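Local coordinates for protein tRNA (guanine-N(1)-)-methyltransferase (Corynebacterium diphtheriae, PDB 7KFF) that probably transfers a methyl group from S-adenosylmethionine to N1 of guanosine 37 in tRNA, leaving S-adenosyl-L-homocysteine, at residues Lys135-Phe148 with Ile177-Ile191. Residues are numbered along the deposited sequence; the frame is centred on the assembly and turned at random.
Sequences KPLLLVPTPAGAPF and IEDAKKTYRVREVSI. With SAH (S-adenosyl-L-homocysteine), chain C.
Strand 137-141 runs parallel to strand 185-190, their axes 4.6 Å apart, with backbone hydrogen bonds from Arg185 N to Pro136 O through to Thr142 N to Val189 O. Residues 142-145 then form a type I turn, and strand 146-147 pairs with the other edge of 185-190, where Phe148 N donates to Ser190 O. At the start of the pairing, Arg185 NE and NH2 both donate to Lys135 O, at 3.1 Å and 2.8 Å. The carbonyl oxygen lies near the guanidinium plane. The extended Lys135 chain passes Thr183 O and brings Lys135 NZ to Lys181 O at 2.9 Å; Glu132 gives it a salt bridge. With CG anti to the carbonyl carbon (chi1 -67°), the Tyr184 side chain places its ring beside Leu138 and Pro136. Tyr184 CD1 touches Leu138 CB at 3.6 Å and Pro136 CG at 3.7 Å, and Tyr184 OH bonds to Leu86 O. Leu138 CD2 packs on Ala180 CB, joining the strand to helix 174-180. The protein belongs to the SPOUT clan, whose trefoil-knotted fold binds the methyl donor, and this strand pair leads into that pocket. Pro141 O accepts from O2' of S-adenosyl-L-homocysteine, while Ile191 N donates to its adenine N1 at 3.1 Å. The ring of Pro143 packs against the adenine. On strand 146-147, Ser190 N and Arg187 NH1 approach Ala146 O from either side of the peptide plane. The Arg187 chain bends at chi2 (70°), which turns it across Ala146. Its NE bonds to Glu188 O. Phe148 CB meets Val189 CG2 at 3.7 Å, and the Phe148 ring meets Tyr194 of the second subunit.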
# COMPACT_ATOMS: atom_id res chain seq x y z
N LYS A 135 -20.78 -9.58 14.39
CA LYS A 135 -20.15 -10.29 13.30
C LYS A 135 -18.68 -9.89 13.20
O LYS A 135 -18.33 -8.74 13.48
CB LYS A 135 -20.83 -9.94 11.99
CG LYS A 135 -22.28 -10.40 11.88
CD LYS A 135 -22.90 -9.98 10.56
CE LYS A 135 -24.32 -10.51 10.43
NZ LYS A 135 -24.99 -9.99 9.21
N PRO A 136 -17.81 -10.80 12.78
CA PRO A 136 -16.42 -10.41 12.50
C PRO A 136 -16.36 -9.51 11.29
O PRO A 136 -17.28 -9.44 10.48
CB PRO A 136 -15.72 -11.75 12.23
CG PRO A 136 -16.82 -12.69 11.89
CD PRO A 136 -18.06 -12.23 12.56
N LEU A 137 -15.23 -8.82 11.16
CA LEU A 137 -14.99 -7.94 10.02
C LEU A 137 -14.27 -8.72 8.93
O LEU A 137 -13.26 -9.37 9.20
CB LEU A 137 -14.11 -6.76 10.45
CG LEU A 137 -13.74 -5.73 9.38
CD1 LEU A 137 -14.97 -5.01 8.87
CD2 LEU A 137 -12.74 -4.73 9.94
N LEU A 138 -14.79 -8.65 7.70
CA LEU A 138 -14.15 -9.20 6.52
C LEU A 138 -13.65 -8.06 5.65
O LEU A 138 -14.44 -7.23 5.18
CB LEU A 138 -15.12 -10.07 5.72
CG LEU A 138 -14.59 -10.62 4.41
CD1 LEU A 138 -13.43 -11.58 4.65
CD2 LEU A 138 -15.67 -11.30 3.59
N LEU A 139 -12.33 -8.02 5.46
CA LEU A 139 -11.70 -7.06 4.56
C LEU A 139 -11.34 -7.74 3.25
O LEU A 139 -10.71 -8.80 3.24
CB LEU A 139 -10.47 -6.43 5.19
CG LEU A 139 -10.78 -5.61 6.44
CD1 LEU A 139 -9.52 -4.99 6.98
CD2 LEU A 139 -11.82 -4.53 6.19
N VAL A 140 -11.78 -7.14 2.15
CA VAL A 140 -11.58 -7.67 0.81
C VAL A 140 -10.79 -6.63 0.02
O VAL A 140 -11.36 -5.65 -0.47
CB VAL A 140 -12.91 -7.97 0.11
CG1 VAL A 140 -12.63 -8.59 -1.26
CG2 VAL A 140 -13.81 -8.87 0.96
N PRO A 141 -9.48 -6.79 -0.10
CA PRO A 141 -8.70 -5.84 -0.89
C PRO A 141 -9.14 -5.85 -2.34
O PRO A 141 -9.31 -6.91 -2.96
CB PRO A 141 -7.26 -6.33 -0.72
CG PRO A 141 -7.27 -7.07 0.58
CD PRO A 141 -8.62 -7.74 0.65
N THR A 142 -9.33 -4.65 -2.90
CA THR A 142 -9.65 -4.52 -4.30
C THR A 142 -9.37 -3.08 -4.69
O THR A 142 -9.66 -2.16 -3.90
CB THR A 142 -11.10 -4.86 -4.62
OG1 THR A 142 -11.41 -4.26 -5.88
CG2 THR A 142 -12.07 -4.39 -3.59
N PRO A 143 -8.82 -2.83 -5.88
CA PRO A 143 -8.58 -1.44 -6.29
C PRO A 143 -9.87 -0.68 -6.53
O PRO A 143 -9.84 0.55 -6.70
CB PRO A 143 -7.77 -1.58 -7.58
CG PRO A 143 -8.21 -2.92 -8.13
CD PRO A 143 -8.44 -3.79 -6.93
N ALA A 144 -11.00 -1.39 -6.59
CA ALA A 144 -12.32 -0.78 -6.73
C ALA A 144 -13.05 -0.62 -5.41
O ALA A 144 -14.24 -0.32 -5.40
CB ALA A 144 -13.15 -1.58 -7.73
N GLY A 145 -12.36 -0.81 -4.29
CA GLY A 145 -12.94 -0.60 -2.98
C GLY A 145 -12.75 0.82 -2.48
O GLY A 145 -11.94 1.59 -2.99
N ALA A 146 -13.49 1.17 -1.44
CA ALA A 146 -13.28 2.47 -0.83
C ALA A 146 -11.85 2.60 -0.31
O ALA A 146 -11.30 1.64 0.26
CB ALA A 146 -14.27 2.68 0.32
N PRO A 147 -11.22 3.75 -0.48
CA PRO A 147 -9.83 3.89 -0.06
C PRO A 147 -9.60 3.62 1.41
O PRO A 147 -10.37 4.08 2.26
CB PRO A 147 -9.50 5.35 -0.39
CG PRO A 147 -10.45 5.71 -1.47
CD PRO A 147 -11.71 4.96 -1.18
N PHE A 148 -8.51 2.91 1.70
CA PHE A 148 -8.03 2.78 3.07
C PHE A 148 -7.56 4.13 3.59
O PHE A 148 -6.75 4.81 2.94
CB PHE A 148 -6.86 1.78 3.07
CG PHE A 148 -6.31 1.44 4.44
CD1 PHE A 148 -7.16 1.16 5.51
CD2 PHE A 148 -4.94 1.38 4.65
CE1 PHE A 148 -6.66 0.83 6.74
CE2 PHE A 148 -4.45 1.05 5.90
CZ PHE A 148 -5.29 0.78 6.93
N ILE A 177 -18.79 -11.82 -1.97
CA ILE A 177 -18.81 -10.63 -1.13
C ILE A 177 -20.21 -10.37 -0.62
O ILE A 177 -20.40 -10.08 0.56
CB ILE A 177 -18.26 -9.43 -1.92
CG1 ILE A 177 -16.74 -9.49 -2.08
CG2 ILE A 177 -18.57 -8.12 -1.20
CD1 ILE A 177 -16.23 -10.60 -2.89
N GLU A 178 -21.22 -10.49 -1.49
CA GLU A 178 -22.58 -10.24 -1.04
C GLU A 178 -23.05 -11.31 -0.06
O GLU A 178 -23.62 -11.00 0.99
CB GLU A 178 -23.52 -10.19 -2.26
CG GLU A 178 -23.14 -9.15 -3.31
CD GLU A 178 -22.94 -7.74 -2.75
OE1 GLU A 178 -23.60 -7.37 -1.74
OE2 GLU A 178 -22.12 -6.99 -3.35
N ASP A 179 -22.82 -12.59 -0.40
CA ASP A 179 -23.21 -13.66 0.50
C ASP A 179 -22.50 -13.57 1.85
O ASP A 179 -23.08 -13.93 2.88
CB ASP A 179 -22.91 -15.00 -0.15
CG ASP A 179 -23.25 -16.16 0.73
OD1 ASP A 179 -24.44 -16.50 0.83
OD2 ASP A 179 -22.32 -16.77 1.30
N ALA A 180 -21.25 -13.10 1.86
CA ALA A 180 -20.49 -13.01 3.10
C ALA A 180 -21.13 -12.07 4.10
O ALA A 180 -20.88 -12.19 5.30
CB ALA A 180 -19.06 -12.56 2.80
N LYS A 181 -21.98 -11.14 3.64
CA LYS A 181 -22.63 -10.21 4.54
C LYS A 181 -23.55 -10.91 5.53
O LYS A 181 -23.86 -10.34 6.58
CB LYS A 181 -23.39 -9.13 3.77
CG LYS A 181 -22.47 -8.25 2.95
CD LYS A 181 -23.22 -7.29 2.05
CE LYS A 181 -22.22 -6.52 1.20
NZ LYS A 181 -22.91 -5.62 0.23
N LYS A 182 -23.97 -12.13 5.24
CA LYS A 182 -24.77 -12.87 6.22
C LYS A 182 -23.97 -13.21 7.46
O LYS A 182 -24.55 -13.36 8.55
CB LYS A 182 -25.31 -14.16 5.59
CG LYS A 182 -26.33 -13.94 4.50
CD LYS A 182 -26.75 -15.27 3.89
CE LYS A 182 -27.89 -15.11 2.90
NZ LYS A 182 -28.23 -16.41 2.25
N THR A 183 -22.65 -13.32 7.33
CA THR A 183 -21.77 -13.79 8.39
C THR A 183 -20.83 -12.72 8.91
O THR A 183 -20.41 -12.78 10.07
CB THR A 183 -20.93 -14.96 7.85
OG1 THR A 183 -21.81 -15.98 7.39
CG2 THR A 183 -20.01 -15.52 8.91
N TYR A 184 -20.48 -11.77 8.07
CA TYR A 184 -19.47 -10.78 8.37
C TYR A 184 -20.02 -9.38 8.14
O TYR A 184 -20.92 -9.17 7.32
CB TYR A 184 -18.30 -10.92 7.40
CG TYR A 184 -17.47 -12.18 7.49
CD1 TYR A 184 -16.34 -12.22 8.27
CD2 TYR A 184 -17.80 -13.32 6.74
CE1 TYR A 184 -15.55 -13.33 8.35
CE2 TYR A 184 -17.03 -14.46 6.81
CZ TYR A 184 -15.89 -14.44 7.63
OH TYR A 184 -15.06 -15.52 7.74
N ARG A 185 -19.41 -8.39 8.81
CA ARG A 185 -19.43 -7.01 8.31
C ARG A 185 -18.38 -6.94 7.21
O ARG A 185 -17.22 -7.27 7.46
CB ARG A 185 -19.11 -6.04 9.44
CG ARG A 185 -20.27 -5.86 10.42
CD ARG A 185 -19.85 -5.08 11.69
NE ARG A 185 -18.91 -5.85 12.49
CZ ARG A 185 -17.66 -5.51 12.78
NH1 ARG A 185 -17.15 -4.35 12.38
NH2 ARG A 185 -16.90 -6.34 13.47
N VAL A 186 -18.76 -6.56 5.99
CA VAL A 186 -17.90 -6.68 4.82
C VAL A 186 -17.47 -5.30 4.35
O VAL A 186 -18.31 -4.41 4.19
CB VAL A 186 -18.59 -7.45 3.68
CG1 VAL A 186 -17.68 -7.58 2.47
CG2 VAL A 186 -19.03 -8.82 4.16
N ARG A 187 -16.17 -5.14 4.10
CA ARG A 187 -15.62 -3.92 3.53
C ARG A 187 -14.67 -4.28 2.40
O ARG A 187 -13.68 -5.00 2.60
CB ARG A 187 -14.89 -3.11 4.61
CG ARG A 187 -14.00 -2.03 4.06
CD ARG A 187 -14.74 -0.80 3.41
NE ARG A 187 -13.71 0.10 2.92
CZ ARG A 187 -13.09 1.01 3.66
NH1 ARG A 187 -12.07 1.70 3.17
NH2 ARG A 187 -13.51 1.25 4.88
N GLU A 188 -14.94 -3.77 1.21
CA GLU A 188 -13.99 -3.77 0.10
C GLU A 188 -13.10 -2.55 0.24
O GLU A 188 -13.59 -1.45 0.51
CB GLU A 188 -14.75 -3.72 -1.23
CG GLU A 188 -15.48 -5.04 -1.56
CD GLU A 188 -16.43 -4.94 -2.73
OE1 GLU A 188 -17.38 -4.13 -2.67
OE2 GLU A 188 -16.25 -5.66 -3.72
N VAL A 189 -11.79 -2.75 0.11
CA VAL A 189 -10.84 -1.70 0.47
C VAL A 189 -9.69 -1.65 -0.52
O VAL A 189 -9.04 -2.67 -0.79
CB VAL A 189 -10.33 -1.87 1.92
CG1 VAL A 189 -9.83 -3.28 2.19
CG2 VAL A 189 -9.26 -0.85 2.26
N SER A 190 -9.43 -0.46 -1.06
CA SER A 190 -8.27 -0.23 -1.90
C SER A 190 -7.18 0.46 -1.09
O SER A 190 -7.45 1.40 -0.34
CB SER A 190 -8.63 0.70 -3.06
OG SER A 190 -7.43 0.96 -3.77
N ILE A 191 -5.93 0.02 -1.27
CA ILE A 191 -4.83 0.72 -0.60
C ILE A 191 -4.30 1.92 -1.39
O ILE A 191 -3.48 2.69 -0.86
CB ILE A 191 -3.69 -0.22 -0.12
CG1 ILE A 191 -2.99 -0.89 -1.31
CG2 ILE A 191 -4.24 -1.21 0.89
CD1 ILE A 191 -1.62 -1.45 -0.95
N SAH C . -8.80 -6.33 -13.25
CA SAH C . -8.71 -5.86 -11.89
CB SAH C . -7.38 -6.32 -11.35
CG SAH C . -7.44 -7.25 -10.15
SD SAH C . -5.79 -7.19 -9.49
C SAH C . -8.78 -4.35 -11.75
O SAH C . -7.93 -3.62 -12.26
OXT SAH C . -9.68 -3.83 -11.08
C5' SAH C . -5.86 -8.70 -8.54
C4' SAH C . -6.11 -8.50 -7.06
O4' SAH C . -5.06 -7.74 -6.46
C3' SAH C . -7.40 -7.78 -6.65
O3' SAH C . -8.50 -8.61 -6.76
C2' SAH C . -7.05 -7.36 -5.22
O2' SAH C . -7.15 -8.44 -4.33
C1' SAH C . -5.59 -7.00 -5.37
N9 SAH C . -5.39 -5.56 -5.66
C8 SAH C . -4.93 -5.00 -6.83
N7 SAH C . -4.81 -3.67 -6.67
C5 SAH C . -5.21 -3.37 -5.40
C6 SAH C . -5.30 -2.18 -4.69
N6 SAH C . -4.99 -0.98 -5.21
N1 SAH C . -5.74 -2.23 -3.39
C2 SAH C . -6.07 -3.44 -2.81
N3 SAH C . -5.97 -4.61 -3.49
C4 SAH C . -5.55 -4.56 -4.76
O HOH W 1 -5.98 4.40 0.25